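Local coordinates for Alr3790 protein (Anabaena sp., PDB 3HIX) that is of unknown function but has a rhodanese-like domain, a fold whose enzyme members commonly carry sulfur on a cysteine that this fragment lacks, at residues D43-S48 / A75-V80. Numbering follows the deposited sequence.
Sequences DRASSS and AGFEHV
F77 reaches A45 with the far end of its ring: CZ lies 3.8 Å from the A45 CB methyl, which comes in from one side of the ring, past its rim, and only 3.3 Å from the A45 carbonyl O. That oxygen and the backbone N of S46 sit at the ring's edge, near its plane, so the slightly positive C-H rim rather than the pi cloud faces the oxygen. CG stands anti to the carbonyl carbon (chi1 -78°), which sends the ring from the loop toward helix 41-48. Alanine suits the helix side because its single methyl lets a large ring come close to the backbone. S46 flanks the rim more loosely, its OG 4.3 Å from F77 CE2, while that hydroxyl bonds back to the carbonyl of V42.

Further out, two serine hydroxyls of the last turn fold back onto one carbonyl: R44 O accepts S48 (OG to O 2.8 Å) and S47 (OG to O 3.2 Å) from opposite faces of its plane. G76 forms the Schellman motif ending helix 62-74, and its positive phi, which would jam a side chain against the preceding carbonyl, turns the chain toward F77. L72 touches both F77 and A45, and I55 of the parallel sheet also meets F77. An alanine in place of F77 would probably open a gap between helix and loop, with the A45 methyl, L72 and I55 losing the ring they pack on. Helix 41-48, in the connection from strand 34-35 to strand 55-58, thus meets the loop closing the next connection, from helix 62-74 to strand 80-82. With A45 and F77 buried, an apolar CB-CZ contact and one close C-H approach, the union probably depends more on fit than on directional bonds.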
loop_
_atom_site.group_PDB
_atom_site.type_symbol
_atom_site.label_atom_id
_atom_site.label_comp_id
_atom_site.label_asym_id
_atom_site.label_seq_id
_atom_site.Cartn_x
_atom_site.Cartn_y
_atom_site.Cartn_z
ATOM N N ASP A 43 1.917 -12.532 -3.209
ATOM C CA ASP A 43 2.732 -12.940 -4.356
ATOM C C ASP A 43 3.761 -11.885 -4.731
ATOM O O ASP A 43 4.960 -12.154 -4.775
ATOM C CB ASP A 43 1.855 -13.205 -5.579
ATOM C CG ASP A 43 1.050 -14.471 -5.455
ATOM O OD1 ASP A 43 1.447 -15.361 -4.672
ATOM O OD2 ASP A 43 0.028 -14.584 -6.159
ATOM N N ARG A 44 3.284 -10.676 -4.999
ATOM C CA ARG A 44 4.177 -9.595 -5.393
ATOM C C ARG A 44 5.233 -9.235 -4.352
ATOM O O ARG A 44 6.408 -9.072 -4.689
ATOM C CB ARG A 44 3.372 -8.349 -5.748
ATOM C CG ARG A 44 2.497 -8.505 -6.973
ATOM C CD ARG A 44 1.870 -7.174 -7.325
ATOM N NE ARG A 44 1.017 -7.255 -8.506
ATOM C CZ ARG A 44 0.359 -6.217 -9.010
ATOM N NH1 ARG A 44 0.460 -5.027 -8.433
ATOM N NH2 ARG A 44 -0.397 -6.363 -10.090
ATOM N N ALA A 45 4.819 -9.099 -3.096
ATOM C CA ALA A 45 5.758 -8.762 -2.032
ATOM C C ALA A 45 6.798 -9.866 -1.848
ATOM O O ALA A 45 7.977 -9.591 -1.623
ATOM C CB ALA A 45 5.010 -8.528 -0.732
ATOM N N SER A 46 6.359 -11.116 -1.944
ATOM C CA SER A 46 7.266 -12.250 -1.783
ATOM C C SER A 46 8.321 -12.312 -2.880
ATOM O O SER A 46 9.428 -12.791 -2.656
ATOM C CB SER A 46 6.477 -13.564 -1.775
ATOM O OG SER A 46 5.572 -13.607 -0.689
ATOM N N SER A 47 7.983 -11.826 -4.069
ATOM C CA SER A 47 8.924 -11.861 -5.183
ATOM C C SER A 47 9.673 -10.551 -5.397
ATOM O O SER A 47 10.668 -10.518 -6.120
ATOM C CB SER A 47 8.196 -12.231 -6.476
ATOM O OG SER A 47 7.413 -11.152 -6.952
ATOM N N SER A 48 9.209 -9.477 -4.763
ATOM C CA SER A 48 9.838 -8.172 -4.944
ATOM C C SER A 48 10.553 -7.606 -3.727
ATOM O O SER A 48 11.444 -6.770 -3.863
ATOM C CB SER A 48 8.790 -7.149 -5.389
ATOM O OG SER A 48 8.036 -7.624 -6.486
ATOM N N ALA A 75 3.020 -14.202 6.062
ATOM C CA ALA A 75 3.857 -14.661 4.957
ATOM C C ALA A 75 5.338 -14.654 5.322
ATOM O O ALA A 75 6.182 -15.076 4.533
ATOM C CB ALA A 75 3.625 -13.798 3.726
ATOM N N GLY A 76 5.654 -14.162 6.514
ATOM C CA GLY A 76 7.043 -14.136 6.929
ATOM C C GLY A 76 7.722 -12.781 6.947
ATOM O O GLY A 76 8.909 -12.706 7.232
ATOM N N PHE A 77 7.000 -11.705 6.640
ATOM C CA PHE A 77 7.627 -10.383 6.679
ATOM C C PHE A 77 7.756 -9.951 8.137
ATOM O O PHE A 77 6.767 -9.864 8.869
ATOM C CB PHE A 77 6.817 -9.385 5.854
ATOM C CG PHE A 77 7.045 -9.519 4.372
ATOM C CD1 PHE A 77 8.083 -8.826 3.746
ATOM C CD2 PHE A 77 6.276 -10.397 3.616
ATOM C CE1 PHE A 77 8.353 -9.016 2.378
ATOM C CE2 PHE A 77 6.536 -10.596 2.259
ATOM C CZ PHE A 77 7.579 -9.904 1.638
ATOM N N GLU A 78 8.995 -9.708 8.550
ATOM C CA GLU A 78 9.319 -9.346 9.928
ATOM C C GLU A 78 8.887 -7.963 10.414
ATOM O O GLU A 78 8.615 -7.791 11.601
ATOM C CB GLU A 78 10.833 -9.532 10.158
ATOM C CG GLU A 78 11.349 -9.052 11.510
ATOM C CD GLU A 78 12.862 -9.205 11.668
ATOM O OE1 GLU A 78 13.580 -9.242 10.645
ATOM O OE2 GLU A 78 13.337 -9.270 12.822
ATOM N N HIS A 79 8.816 -6.982 9.518
ATOM C CA HIS A 79 8.428 -5.629 9.920
ATOM C C HIS A 79 7.381 -4.985 9.017
ATOM O O HIS A 79 7.707 -4.351 8.010
ATOM C CB HIS A 79 9.674 -4.751 9.984
ATOM C CG HIS A 79 10.697 -5.249 10.955
ATOM N ND1 HIS A 79 12.036 -5.353 10.643
ATOM C CD2 HIS A 79 10.571 -5.708 12.223
ATOM C CE1 HIS A 79 12.688 -5.858 11.674
ATOM N NE2 HIS A 79 11.822 -6.083 12.645
ATOM N N VAL A 80 6.117 -5.152 9.395
ATOM C CA VAL A 80 5.005 -4.609 8.636
ATOM C C VAL A 80 4.166 -3.769 9.567
ATOM O O VAL A 80 3.711 -4.247 10.603
ATOM C CB VAL A 80 4.121 -5.735 8.057
ATOM C CG1 VAL A 80 3.071 -5.148 7.106
ATOM C CG2 VAL A 80 4.993 -6.760 7.333
#